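Local coordinates for protein putative polyketide synthase (Brevibacillus brevis, PDB 5HU7) that probably catalyses the dehydration of acyl-carrier-protein-bound beta-hydroxyacyl intermediates, as the dehydratase domain of a trans-AT polyketide synthase, at residues I53-M58 / G240-E245; E139-D144 / G285-R290; A147-S152 / Q181-P186; G187-K192 / R221-E226; T273-I278 / G293-S298. All blocks are in the same frame, centred on the assembly; numbering follows the deposited sequence.

Contact 1 of 5, residues I53-M58 / G240-E245; sequences IAYLEM and GTFTLE
The edge of the Phe242 ring takes the side chains of Tyr55 and Leu56. CD2 of Tyr55 lies in the ring plane, 3.8 Å from Phe242 CE2. CD2 of Leu56 is also near that plane, 3.9 Å from Phe242 CZ. The Tyr55 ring meets Phe242 CE2 at a slant. In the double hotdog fold of polyketide synthase dehydratases a long helix is wrapped by the sheet of its own hotdog half. Here helix 52-65 also meets strand 241-249, from the later part of the chain. Phe242 CG stands between its backbone N and carbonyl carbon (chi1 76°), and the ring is thus carried off the strand to the helix. A serine in place of Phe242 would probably open a gap beside Tyr55 and Leu56 in a wholly buried interface. No hydrogen bond joins the two segments. Tyr55 instead turns its hydroxyl to the backbone N of Leu88, and Phe50 packs edge-to-face with its ring. Strand segment 241-244 runs at 51° to helix segment 53-58 and brings Leu244 beside Leu56. There both methyls of Leu56, CD1 and CD2, touch Leu244 CD2, each at 4.0 Å.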
# COMPACT_ATOMS: atom_id res chain seq x y z
N ILE A 53 -14.09 19.22 -0.87
CA ILE A 53 -13.99 18.18 -1.92
C ILE A 53 -12.82 17.22 -1.74
O ILE A 53 -12.88 16.08 -2.22
CB ILE A 53 -13.95 18.79 -3.35
CG1 ILE A 53 -12.81 19.87 -3.46
CG2 ILE A 53 -15.36 19.32 -3.71
CD1 ILE A 53 -12.47 20.30 -4.80
N ALA A 54 -11.77 17.64 -1.07
CA ALA A 54 -10.63 16.78 -0.86
C ALA A 54 -11.00 15.57 -0.01
O ALA A 54 -10.50 14.48 -0.26
CB ALA A 54 -9.49 17.54 -0.24
N TYR A 55 -11.97 15.74 0.93
CA TYR A 55 -12.46 14.64 1.75
C TYR A 55 -13.20 13.61 0.91
O TYR A 55 -13.08 12.42 1.17
CB TYR A 55 -13.44 15.16 2.82
CG TYR A 55 -12.82 16.02 3.90
CD1 TYR A 55 -12.12 15.44 4.96
CD2 TYR A 55 -13.05 17.38 3.94
CE1 TYR A 55 -11.66 16.21 6.03
CE2 TYR A 55 -12.57 18.17 4.99
CZ TYR A 55 -11.92 17.57 6.05
OH TYR A 55 -11.48 18.33 7.10
N LEU A 56 -13.97 14.06 -0.09
CA LEU A 56 -14.73 13.16 -0.95
C LEU A 56 -13.85 12.43 -1.92
O LEU A 56 -14.03 11.23 -2.15
CB LEU A 56 -15.78 13.95 -1.71
CG LEU A 56 -16.80 14.75 -0.86
CD1 LEU A 56 -17.66 15.60 -1.77
CD2 LEU A 56 -17.63 13.85 -0.03
N GLU A 57 -12.93 13.15 -2.52
CA GLU A 57 -11.93 12.63 -3.46
C GLU A 57 -11.00 11.58 -2.79
O GLU A 57 -10.76 10.53 -3.37
CB GLU A 57 -11.11 13.79 -4.04
CG GLU A 57 -10.12 13.43 -5.12
CD GLU A 57 -10.66 12.62 -6.27
OE1 GLU A 57 -11.81 12.88 -6.69
OE2 GLU A 57 -9.97 11.69 -6.74
N MET A 58 -10.54 11.86 -1.55
CA MET A 58 -9.69 10.94 -0.77
C MET A 58 -10.45 9.65 -0.44
O MET A 58 -9.94 8.56 -0.64
CB MET A 58 -9.19 11.61 0.52
CG MET A 58 -8.02 10.90 1.13
SD MET A 58 -7.54 11.43 2.80
CE MET A 58 -7.11 12.97 2.54
N GLY A 240 -15.30 24.78 7.91
CA GLY A 240 -14.65 23.54 7.50
C GLY A 240 -15.50 22.27 7.58
O GLY A 240 -15.02 21.20 7.21
N THR A 241 -16.76 22.37 8.04
CA THR A 241 -17.63 21.20 8.12
C THR A 241 -18.64 21.13 6.96
O THR A 241 -18.96 22.12 6.33
CB THR A 241 -18.39 21.13 9.47
OG1 THR A 241 -19.40 22.13 9.52
CG2 THR A 241 -17.46 21.18 10.69
N PHE A 242 -19.15 19.95 6.73
CA PHE A 242 -20.21 19.73 5.78
C PHE A 242 -20.86 18.38 6.01
O PHE A 242 -20.28 17.51 6.66
CB PHE A 242 -19.72 19.84 4.33
CG PHE A 242 -18.93 18.63 3.84
CD1 PHE A 242 -19.58 17.54 3.27
CD2 PHE A 242 -17.55 18.61 3.90
CE1 PHE A 242 -18.85 16.49 2.71
CE2 PHE A 242 -16.83 17.55 3.37
CZ PHE A 242 -17.48 16.51 2.76
N THR A 243 -22.07 18.22 5.46
CA THR A 243 -22.82 16.97 5.40
C THR A 243 -23.28 16.78 3.96
O THR A 243 -23.52 17.77 3.25
CB THR A 243 -24.02 16.94 6.37
OG1 THR A 243 -24.89 18.02 6.07
CG2 THR A 243 -23.60 16.96 7.83
N LEU A 244 -23.40 15.53 3.52
CA LEU A 244 -23.86 15.22 2.17
C LEU A 244 -24.65 13.95 2.22
O LEU A 244 -24.11 12.90 2.52
CB LEU A 244 -22.65 15.15 1.24
CG LEU A 244 -22.81 14.70 -0.20
CD1 LEU A 244 -23.68 15.56 -0.95
CD2 LEU A 244 -21.47 14.67 -0.88
N GLU A 245 -25.94 14.05 1.95
CA GLU A 245 -26.80 12.89 1.98
C GLU A 245 -26.46 11.84 0.95
O GLU A 245 -26.47 10.67 1.28
CB GLU A 245 -28.29 13.28 1.89
CG GLU A 245 -28.93 13.49 3.25
CD GLU A 245 -28.80 12.31 4.20
OE1 GLU A 245 -29.39 11.24 3.90
OE2 GLU A 245 -28.02 12.41 5.18

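Contact 2 of 5, residues E139-D144 / G285-R290; sequences EVPTLD and GRIGIR
Two backbone hydrogen bonds pair Pro141 and Leu143 with the hairpin turn and the first residue of strand 287-298. Ile287 N donates to Pro141 O (3.1 Å), and Leu143 N donates to Gly285 O (2.8 Å). They make a single beta bridge between Thr142 and Arg286, where the loop before helix 145-150 crosses the turn of the hairpin 276-281/287-298. CA-H...O contacts add to it: Thr142 CA lies 3.2 Å from Gly285 O. Gly285 is held so close that a side chain there would clash with Leu143 O. Apolar contacts centre on Ile287. Its CD1 sits against Leu143 CG at 3.7 Å, the two side chains crossing at about a right angle, and it also touches Pro141 CB. The third kind involves the arginines. Val140 CB is at the edge of the Arg286 guanidinium, 3.8 Å from NH1. Arg290 is bent at its third torsion (chi3 -71°), which brings its guanidinium over the proline, and it has a salt bridge to Glu279. An alanine in place of Arg290 would probably take the cover from one side of the Pro141 ring and leave Glu279 without this partner. Pro141 CG lies over one guanidinium face, off centre, 3.4 Å from Arg290 NH2.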
# COMPACT_ATOMS: atom_id res chain seq x y z
N GLU A 139 -29.36 4.09 -15.62
CA GLU A 139 -29.80 5.27 -16.33
C GLU A 139 -29.03 6.49 -15.85
O GLU A 139 -29.35 7.03 -14.80
CB GLU A 139 -31.32 5.44 -16.14
CG GLU A 139 -31.99 6.26 -17.24
CD GLU A 139 -33.50 6.37 -17.10
OE1 GLU A 139 -33.98 6.43 -15.95
OE2 GLU A 139 -34.19 6.38 -18.14
N VAL A 140 -27.99 6.90 -16.60
CA VAL A 140 -27.18 8.09 -16.24
C VAL A 140 -28.01 9.34 -16.60
O VAL A 140 -28.51 9.42 -17.72
CB VAL A 140 -25.79 8.08 -16.93
CG1 VAL A 140 -25.06 9.42 -16.76
CG2 VAL A 140 -24.94 6.94 -16.37
N PRO A 141 -28.26 10.27 -15.66
CA PRO A 141 -29.10 11.42 -15.99
C PRO A 141 -28.42 12.48 -16.84
O PRO A 141 -27.20 12.50 -17.01
CB PRO A 141 -29.54 11.94 -14.62
CG PRO A 141 -28.47 11.57 -13.70
CD PRO A 141 -27.78 10.34 -14.26
N THR A 142 -29.23 13.33 -17.42
CA THR A 142 -28.77 14.41 -18.30
C THR A 142 -29.49 15.70 -18.00
O THR A 142 -30.55 15.71 -17.36
CB THR A 142 -29.06 14.05 -19.77
OG1 THR A 142 -30.47 13.91 -19.90
CG2 THR A 142 -28.39 12.76 -20.21
N LEU A 143 -28.94 16.78 -18.51
CA LEU A 143 -29.52 18.12 -18.40
C LEU A 143 -29.74 18.61 -19.80
O LEU A 143 -28.94 18.33 -20.68
CB LEU A 143 -28.54 19.08 -17.70
CG LEU A 143 -28.20 18.75 -16.25
CD1 LEU A 143 -27.33 19.83 -15.66
CD2 LEU A 143 -29.47 18.61 -15.39
N ASP A 144 -30.85 19.32 -20.00
CA ASP A 144 -31.16 19.95 -21.28
C ASP A 144 -30.60 21.37 -21.09
O ASP A 144 -31.26 22.24 -20.52
CB ASP A 144 -32.69 19.93 -21.51
CG ASP A 144 -33.16 20.45 -22.86
OD1 ASP A 144 -32.30 20.83 -23.69
OD2 ASP A 144 -34.38 20.44 -23.11
N GLY A 285 -24.42 18.05 -21.56
CA GLY A 285 -25.44 17.89 -20.54
C GLY A 285 -25.42 16.54 -19.84
O GLY A 285 -26.24 16.33 -18.95
N ARG A 286 -24.51 15.61 -20.23
CA ARG A 286 -24.43 14.30 -19.57
C ARG A 286 -23.81 14.49 -18.17
O ARG A 286 -22.66 14.92 -18.04
CB ARG A 286 -23.63 13.28 -20.40
CG ARG A 286 -23.59 11.86 -19.77
CD ARG A 286 -23.02 10.79 -20.69
NE ARG A 286 -23.90 10.46 -21.81
CZ ARG A 286 -24.95 9.64 -21.76
NH1 ARG A 286 -25.29 9.04 -20.62
NH2 ARG A 286 -25.68 9.41 -22.85
N ILE A 287 -24.59 14.17 -17.14
CA ILE A 287 -24.16 14.34 -15.75
C ILE A 287 -23.12 13.27 -15.37
O ILE A 287 -23.34 12.08 -15.61
CB ILE A 287 -25.38 14.33 -14.79
CG1 ILE A 287 -26.26 15.54 -15.07
CG2 ILE A 287 -24.93 14.31 -13.32
CD1 ILE A 287 -27.61 15.45 -14.59
N GLY A 288 -22.02 13.72 -14.81
CA GLY A 288 -20.96 12.86 -14.32
C GLY A 288 -20.99 12.69 -12.82
O GLY A 288 -20.52 11.67 -12.32
N ILE A 289 -21.48 13.72 -12.07
CA ILE A 289 -21.55 13.72 -10.62
C ILE A 289 -22.82 14.44 -10.14
O ILE A 289 -23.09 15.57 -10.55
CB ILE A 289 -20.31 14.41 -9.96
CG1 ILE A 289 -18.96 13.79 -10.42
CG2 ILE A 289 -20.42 14.36 -8.43
CD1 ILE A 289 -17.79 14.69 -10.27
N ARG A 290 -23.54 13.82 -9.23
CA ARG A 290 -24.73 14.39 -8.63
C ARG A 290 -24.54 14.37 -7.10
O ARG A 290 -24.19 13.35 -6.55
CB ARG A 290 -25.95 13.59 -9.04
CG ARG A 290 -27.18 13.82 -8.18
CD ARG A 290 -28.36 13.06 -8.70
NE ARG A 290 -28.87 13.62 -9.95
CZ ARG A 290 -29.89 13.13 -10.65
NH1 ARG A 290 -30.50 12.01 -10.26
NH2 ARG A 290 -30.29 13.73 -11.76

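Contact 3 of 5, residues A147-S152 / Q181-P186; sequences ALQAES and QVYRAP
This is a surface packing contact between the end of helix 145-150 and strand 179-185, in the second hotdog half of the dehydratase fold. Gln149 and Tyr183 form its centre. The Gln149 side chain is extended and lies over one face of the Tyr183 ring. Its CG is 3.7 Å from the ring centroid and 16° off the normal, a CH-pi contact. Farther out, the amide is stacked nearly parallel to the ring, the planes 4° apart, with Gln149 CD 3.8 Å from Tyr183 OH. Ser152 comes to the same ring from its edge, with OG in the ring plane and 3.8 Å from Tyr183 CD2. The hydroxyl is fixed by a hydrogen bond to Gln149 O (2.7 Å), within its own segment. Ser152 OG stands between backbone N and carbonyl carbon (chi1 47°), which turns it back to the helix end. The Ser152 CB lies close over the strand backbone at Arg184 O. Ala185 CB then packs on Ser152 CA at 4.1 Å, with the carboxylate of Glu151 nearby. Beyond this pair, strand 154-157 flanks 179-185 and touches Tyr183 through Ile155. Gln149 also reaches Leu190 of strand 188-193 and Tyr258 of strand 258-263, while Leu148 packs on Leu260.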
# COMPACT_ATOMS: atom_id res chain seq x y z
N ALA A 147 -32.40 24.51 -22.93
CA ALA A 147 -33.65 24.83 -22.24
C ALA A 147 -33.39 25.55 -20.91
O ALA A 147 -34.07 26.53 -20.62
CB ALA A 147 -34.45 23.56 -21.98
N LEU A 148 -32.41 25.08 -20.11
CA LEU A 148 -32.08 25.71 -18.81
C LEU A 148 -31.60 27.12 -19.01
O LEU A 148 -31.98 28.02 -18.26
CB LEU A 148 -31.04 24.88 -18.03
CG LEU A 148 -31.55 23.55 -17.48
CD1 LEU A 148 -30.39 22.63 -17.08
CD2 LEU A 148 -32.46 23.76 -16.25
N GLN A 149 -30.79 27.33 -20.04
CA GLN A 149 -30.25 28.63 -20.40
C GLN A 149 -31.34 29.60 -20.89
O GLN A 149 -31.29 30.77 -20.54
CB GLN A 149 -29.18 28.47 -21.48
CG GLN A 149 -27.93 27.74 -20.99
CD GLN A 149 -27.00 27.41 -22.13
OE1 GLN A 149 -27.24 27.73 -23.29
NE2 GLN A 149 -25.90 26.77 -21.81
N ALA A 150 -32.31 29.13 -21.69
CA ALA A 150 -33.39 29.98 -22.22
C ALA A 150 -34.37 30.45 -21.14
O ALA A 150 -35.03 31.47 -21.30
CB ALA A 150 -34.16 29.24 -23.31
N GLU A 151 -34.48 29.68 -20.07
CA GLU A 151 -35.34 29.94 -18.92
C GLU A 151 -34.82 31.09 -17.98
O GLU A 151 -35.60 31.59 -17.18
CB GLU A 151 -35.43 28.60 -18.11
CG GLU A 151 -36.46 28.54 -16.99
CD GLU A 151 -36.27 27.34 -16.08
OE1 GLU A 151 -35.84 26.27 -16.57
OE2 GLU A 151 -36.51 27.49 -14.86
N SER A 152 -33.55 31.50 -18.09
CA SER A 152 -32.96 32.43 -17.13
C SER A 152 -33.47 33.87 -17.25
O SER A 152 -33.84 34.36 -18.33
CB SER A 152 -31.43 32.38 -17.19
OG SER A 152 -30.91 32.44 -18.50
N GLN A 181 -19.51 32.17 -16.82
CA GLN A 181 -20.76 32.93 -16.73
C GLN A 181 -21.75 32.21 -15.87
O GLN A 181 -21.62 31.01 -15.66
CB GLN A 181 -21.34 33.20 -18.13
CG GLN A 181 -21.40 31.96 -19.03
CD GLN A 181 -21.82 32.30 -20.44
OE1 GLN A 181 -22.96 32.68 -20.70
NE2 GLN A 181 -20.91 32.15 -21.39
N VAL A 182 -22.73 32.94 -15.35
CA VAL A 182 -23.75 32.35 -14.49
C VAL A 182 -25.10 32.67 -15.05
O VAL A 182 -25.44 33.83 -15.17
CB VAL A 182 -23.61 32.84 -13.03
CG1 VAL A 182 -24.74 32.30 -12.17
CG2 VAL A 182 -22.27 32.42 -12.47
N TYR A 183 -25.88 31.63 -15.32
CA TYR A 183 -27.27 31.73 -15.77
C TYR A 183 -28.19 31.60 -14.55
O TYR A 183 -28.23 30.55 -13.95
CB TYR A 183 -27.58 30.58 -16.72
CG TYR A 183 -26.83 30.63 -18.03
CD1 TYR A 183 -25.61 30.00 -18.18
CD2 TYR A 183 -27.42 31.17 -19.16
CE1 TYR A 183 -24.95 29.97 -19.40
CE2 TYR A 183 -26.79 31.12 -20.40
CZ TYR A 183 -25.54 30.54 -20.51
OH TYR A 183 -24.90 30.49 -21.72
N ARG A 184 -28.94 32.64 -14.21
CA ARG A 184 -29.83 32.59 -13.07
C ARG A 184 -31.25 32.45 -13.49
O ARG A 184 -31.75 33.21 -14.32
CB ARG A 184 -29.75 33.83 -12.16
CG ARG A 184 -30.61 33.61 -10.87
CD ARG A 184 -30.71 34.76 -9.90
NE ARG A 184 -31.25 35.97 -10.51
CZ ARG A 184 -32.54 36.21 -10.75
NH1 ARG A 184 -33.47 35.30 -10.44
NH2 ARG A 184 -32.92 37.36 -11.30
N ALA A 185 -31.94 31.61 -12.79
CA ALA A 185 -33.36 31.46 -12.98
C ALA A 185 -33.97 31.37 -11.60
O ALA A 185 -33.25 31.12 -10.63
CB ALA A 185 -33.63 30.17 -13.73
N PRO A 186 -35.29 31.50 -11.49
CA PRO A 186 -35.93 31.30 -10.18
C PRO A 186 -35.75 29.84 -9.75
O PRO A 186 -36.07 28.94 -10.53
CB PRO A 186 -37.39 31.67 -10.45
CG PRO A 186 -37.35 32.48 -11.70
CD PRO A 186 -36.31 31.80 -12.51

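Contact 4 of 5, residues G187-K192 / R221-E226; sequences GHVLVK and RYLITE
Helix 212-227 packs here against strand 188-193, in the second hotdog half of the dehydratase fold. Val189 faces the helix and carries most of the strand's side of the contact. Its CG1 approaches the Tyr222 ring at a slant, 3.9 Å from Tyr222 CD2 and 4.1 Å from CE2. The same methyl lies 4.3 Å from Leu223 CB, so one branch of the valine sits against two successive helix residues. Tyr222 and Leu223 both hold CG anti to the backbone N (chi1 175° and 179°), yet their side chains diverge. Leu223 sends CD1 along the strand toward its start, where it lies 4.2 Å from His188 N and close to Gly187 C. Gly187 itself has a positive phi, and a side chain there would be jammed against the preceding carbonyl. Across the two segments no hydrogen bond forms; the buried grip is apolar. The polar ends turn elsewhere. Tyr222 OH has a weak hydrogen bond with Arg184 NE of the adjoining strand. Within the helix, Arg221 O accepts from both Thr225 N and Thr225 OG1, which come from opposite faces of the carbonyl plane. The OG1 bond is 2.9 Å long. Val182 adds to the packing on Tyr222, and Phe263 to that on Leu223. The strand and helix segments run nearly antiparallel, at 156°, their axes coming within 8.6 Å. A helix lying along a curved antiparallel sheet in this way is typical of the hotdog fold.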
# COMPACT_ATOMS: atom_id res chain seq x y z
N GLY A 187 -35.13 29.62 -8.59
CA GLY A 187 -34.87 28.28 -8.08
C GLY A 187 -33.57 27.60 -8.50
O GLY A 187 -33.27 26.51 -7.98
N HIS A 188 -32.79 28.20 -9.44
CA HIS A 188 -31.51 27.58 -9.84
C HIS A 188 -30.49 28.55 -10.42
O HIS A 188 -30.83 29.62 -10.90
CB HIS A 188 -31.72 26.41 -10.84
CG HIS A 188 -32.04 26.78 -12.26
ND1 HIS A 188 -31.08 27.31 -13.12
CD2 HIS A 188 -33.18 26.59 -12.97
CE1 HIS A 188 -31.68 27.51 -14.29
NE2 HIS A 188 -32.94 27.07 -14.25
N VAL A 189 -29.23 28.12 -10.39
CA VAL A 189 -28.12 28.80 -11.03
C VAL A 189 -27.40 27.76 -11.86
O VAL A 189 -27.22 26.64 -11.38
CB VAL A 189 -27.17 29.58 -10.08
CG1 VAL A 189 -27.91 30.70 -9.39
CG2 VAL A 189 -26.53 28.67 -9.04
N LEU A 190 -27.12 28.07 -13.13
CA LEU A 190 -26.37 27.17 -14.01
C LEU A 190 -25.05 27.87 -14.25
O LEU A 190 -25.03 28.95 -14.85
CB LEU A 190 -27.10 26.86 -15.32
CG LEU A 190 -26.31 26.04 -16.33
CD1 LEU A 190 -26.23 24.58 -15.89
CD2 LEU A 190 -26.92 26.18 -17.74
N VAL A 191 -23.98 27.31 -13.71
CA VAL A 191 -22.67 27.93 -13.80
C VAL A 191 -21.90 27.31 -14.93
O VAL A 191 -21.74 26.09 -14.95
CB VAL A 191 -21.88 27.71 -12.47
CG1 VAL A 191 -20.53 28.41 -12.52
CG2 VAL A 191 -22.67 28.19 -11.28
N LYS A 192 -21.37 28.13 -15.83
CA LYS A 192 -20.49 27.65 -16.89
C LYS A 192 -19.08 27.74 -16.31
O LYS A 192 -18.63 28.82 -15.90
CB LYS A 192 -20.61 28.48 -18.15
CG LYS A 192 -19.77 27.92 -19.29
CD LYS A 192 -20.15 28.53 -20.62
CE LYS A 192 -19.21 28.13 -21.72
NZ LYS A 192 -17.87 28.75 -21.58
N ARG A 221 -23.54 30.90 -2.80
CA ARG A 221 -23.83 32.15 -2.09
C ARG A 221 -24.73 33.06 -2.92
O ARG A 221 -25.60 33.73 -2.38
CB ARG A 221 -22.54 32.88 -1.72
CG ARG A 221 -21.77 32.19 -0.62
CD ARG A 221 -20.38 32.78 -0.53
NE ARG A 221 -19.62 32.26 0.60
CZ ARG A 221 -18.35 32.54 0.85
NH1 ARG A 221 -17.67 33.35 0.04
NH2 ARG A 221 -17.73 32.02 1.91
N TYR A 222 -24.53 33.07 -4.25
CA TYR A 222 -25.35 33.84 -5.18
C TYR A 222 -26.79 33.30 -5.20
O TYR A 222 -27.74 34.08 -5.28
CB TYR A 222 -24.73 33.86 -6.59
CG TYR A 222 -25.58 34.55 -7.63
CD1 TYR A 222 -26.15 35.80 -7.37
CD2 TYR A 222 -25.86 33.95 -8.85
CE1 TYR A 222 -27.01 36.40 -8.29
CE2 TYR A 222 -26.71 34.55 -9.77
CZ TYR A 222 -27.26 35.79 -9.50
OH TYR A 222 -28.09 36.43 -10.39
N LEU A 223 -26.96 31.97 -5.12
CA LEU A 223 -28.30 31.37 -5.07
C LEU A 223 -28.98 31.73 -3.73
O LEU A 223 -30.12 32.22 -3.71
CB LEU A 223 -28.21 29.83 -5.23
CG LEU A 223 -29.53 29.04 -5.16
CD1 LEU A 223 -30.55 29.54 -6.19
CD2 LEU A 223 -29.28 27.56 -5.33
N ILE A 224 -28.24 31.51 -2.61
CA ILE A 224 -28.69 31.77 -1.24
C ILE A 224 -29.11 33.23 -1.02
O ILE A 224 -30.20 33.45 -0.49
CB ILE A 224 -27.63 31.28 -0.20
CG1 ILE A 224 -27.56 29.73 -0.20
CG2 ILE A 224 -27.93 31.82 1.21
CD1 ILE A 224 -26.28 29.14 0.38
N THR A 225 -28.28 34.22 -1.45
CA THR A 225 -28.61 35.66 -1.28
C THR A 225 -29.82 36.16 -2.11
O THR A 225 -30.50 37.09 -1.66
CB THR A 225 -27.38 36.56 -1.55
OG1 THR A 225 -26.87 36.30 -2.86
CG2 THR A 225 -26.29 36.40 -0.48
N GLU A 226 -30.07 35.58 -3.30
CA GLU A 226 -31.19 36.01 -4.14
C GLU A 226 -32.53 35.49 -3.57
O GLU A 226 -33.55 36.19 -3.67
CB GLU A 226 -30.98 35.60 -5.61
CG GLU A 226 -31.52 36.60 -6.62
CD GLU A 226 -33.04 36.72 -6.71
OE1 GLU A 226 -33.73 35.68 -6.63
OE2 GLU A 226 -33.53 37.86 -6.89

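Contact 5 of 5, residues T273-I278 / G293-S298; sequences TATLDI and GFSMGS
Phe294 CG lies anti to its own N (chi1 -176°), and Ile278 holds CG1 anti to its carbonyl carbon (chi1 -56°). Together these torsions bring Ile278 CD1 to 4.0 Å from Phe294 CD2, where the methyl meets the ring obliquely. In Thr275 the methyl is the branch opposite the backbone N. It therefore points at the glycine, with Thr275 CG2 3.5 Å from Gly293 CA. Asp277 turns its carboxylate to the same glycine. Gly293 N donates to Asp277 OD1 at 3.2 Å, nearly along the C-O axis of the acid. Arg292 makes a long, weak ion pair with the other carboxylate oxygen. The backbones are joined as an antiparallel hydrogen-bonded pair, Leu276 with Phe294. Leu276 N donates to Phe294 O (2.8 Å). Phe294 N returns a bond to Leu276 O, also 2.8 Å. Gly293 and Phe294 both stand opposite Leu276, which makes a G1 beta bulge in the hairpin of strands 276-281 and 287-298. Gly293 takes the positive phi of that bulge (75°), a conformation easy for a residue without a side chain. Leu276 and Phe294 point to the same face of the sheet. There Leu276 meets Thr220 of helix 212-227, and Phe294 meets Leu244 of the next strand. Toward the start of segment 273-278, the hydroxyl of Ser295 also approaches the other chain segment, its OG coming within 3.5 Å of Ala274 O.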
# COMPACT_ATOMS: atom_id res chain seq x y z
N THR A 273 -27.50 25.94 7.34
CA THR A 273 -28.89 25.48 7.19
C THR A 273 -29.27 25.24 5.71
O THR A 273 -30.08 24.34 5.44
CB THR A 273 -29.84 26.48 7.89
OG1 THR A 273 -29.48 26.57 9.27
CG2 THR A 273 -31.32 26.08 7.78
N ALA A 274 -28.70 26.04 4.75
CA ALA A 274 -28.99 25.93 3.31
C ALA A 274 -28.59 24.57 2.72
O ALA A 274 -27.39 24.28 2.69
CB ALA A 274 -28.28 27.03 2.56
N THR A 275 -29.58 23.71 2.31
CA THR A 275 -29.27 22.40 1.72
C THR A 275 -29.42 22.44 0.20
O THR A 275 -30.45 22.87 -0.31
CB THR A 275 -30.09 21.32 2.41
OG1 THR A 275 -29.81 21.39 3.81
CG2 THR A 275 -29.75 19.95 1.93
N LEU A 276 -28.41 21.93 -0.52
CA LEU A 276 -28.38 22.00 -1.97
C LEU A 276 -28.26 20.69 -2.70
O LEU A 276 -27.71 19.72 -2.19
CB LEU A 276 -27.19 22.88 -2.41
CG LEU A 276 -27.09 24.22 -1.74
CD1 LEU A 276 -25.82 24.88 -2.10
CD2 LEU A 276 -28.27 25.13 -2.13
N ASP A 277 -28.73 20.71 -3.95
CA ASP A 277 -28.56 19.65 -4.93
C ASP A 277 -27.66 20.25 -6.03
O ASP A 277 -27.93 21.36 -6.48
CB ASP A 277 -29.88 19.20 -5.51
CG ASP A 277 -30.80 18.49 -4.53
OD1 ASP A 277 -30.34 18.17 -3.38
OD2 ASP A 277 -31.95 18.17 -4.93
N ILE A 278 -26.55 19.56 -6.38
CA ILE A 278 -25.59 20.00 -7.37
C ILE A 278 -25.41 18.90 -8.39
O ILE A 278 -25.06 17.78 -8.01
CB ILE A 278 -24.24 20.39 -6.73
CG1 ILE A 278 -24.45 21.47 -5.66
CG2 ILE A 278 -23.23 20.90 -7.78
CD1 ILE A 278 -23.20 21.91 -4.92
N GLY A 293 -28.46 16.85 -1.15
CA GLY A 293 -28.52 17.13 0.26
C GLY A 293 -27.20 17.60 0.81
O GLY A 293 -26.81 17.18 1.89
N PHE A 294 -26.54 18.55 0.08
CA PHE A 294 -25.25 19.13 0.42
C PHE A 294 -25.43 20.37 1.30
O PHE A 294 -26.01 21.35 0.88
CB PHE A 294 -24.48 19.49 -0.85
CG PHE A 294 -23.08 20.02 -0.60
CD1 PHE A 294 -22.15 19.27 0.11
CD2 PHE A 294 -22.71 21.28 -1.05
CE1 PHE A 294 -20.86 19.75 0.33
CE2 PHE A 294 -21.41 21.75 -0.84
CZ PHE A 294 -20.49 20.98 -0.15
N SER A 295 -24.79 20.36 2.46
CA SER A 295 -24.88 21.46 3.42
C SER A 295 -23.54 21.76 4.02
O SER A 295 -22.86 20.88 4.56
CB SER A 295 -25.87 21.09 4.52
OG SER A 295 -26.20 22.24 5.29
N MET A 296 -23.13 22.99 3.93
CA MET A 296 -21.86 23.45 4.50
C MET A 296 -22.14 24.14 5.81
O MET A 296 -23.10 24.91 5.90
CB MET A 296 -21.16 24.41 3.54
CG MET A 296 -20.78 23.76 2.26
SD MET A 296 -19.97 24.92 1.17
CE MET A 296 -21.44 25.82 0.58
N GLY A 297 -21.31 23.90 6.81
CA GLY A 297 -21.48 24.53 8.12
C GLY A 297 -20.88 25.92 8.14
O GLY A 297 -19.89 26.17 7.45
N SER A 298 -21.46 26.83 8.92
CA SER A 298 -20.97 28.19 9.04
C SER A 298 -20.88 28.64 10.50
O SER A 298 -21.33 27.93 11.41
CB SER A 298 -21.86 29.13 8.22
OG SER A 298 -23.23 28.83 8.41

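From the N terminus, helix 52-65 opens contact 1, which closes at strand 241-249 and joins the first hotdog half to the second. The loop at 139-144 opens contact 2 before that closure and ends it at 285-290, so contacts 1 and 2 cross. Contacts 3 and 4 both fall within each of these loops and follow one another. Strand 179-185 of contact 3 pairs with strand 188-193 of contact 4. Contact 5 opens after contact 1 has closed and crosses contact 2, sharing strand 287-298. That strand pairs with strand 241-249 of contact 1, and Ile224 of contact 4 packs on Ala274 of contact 5.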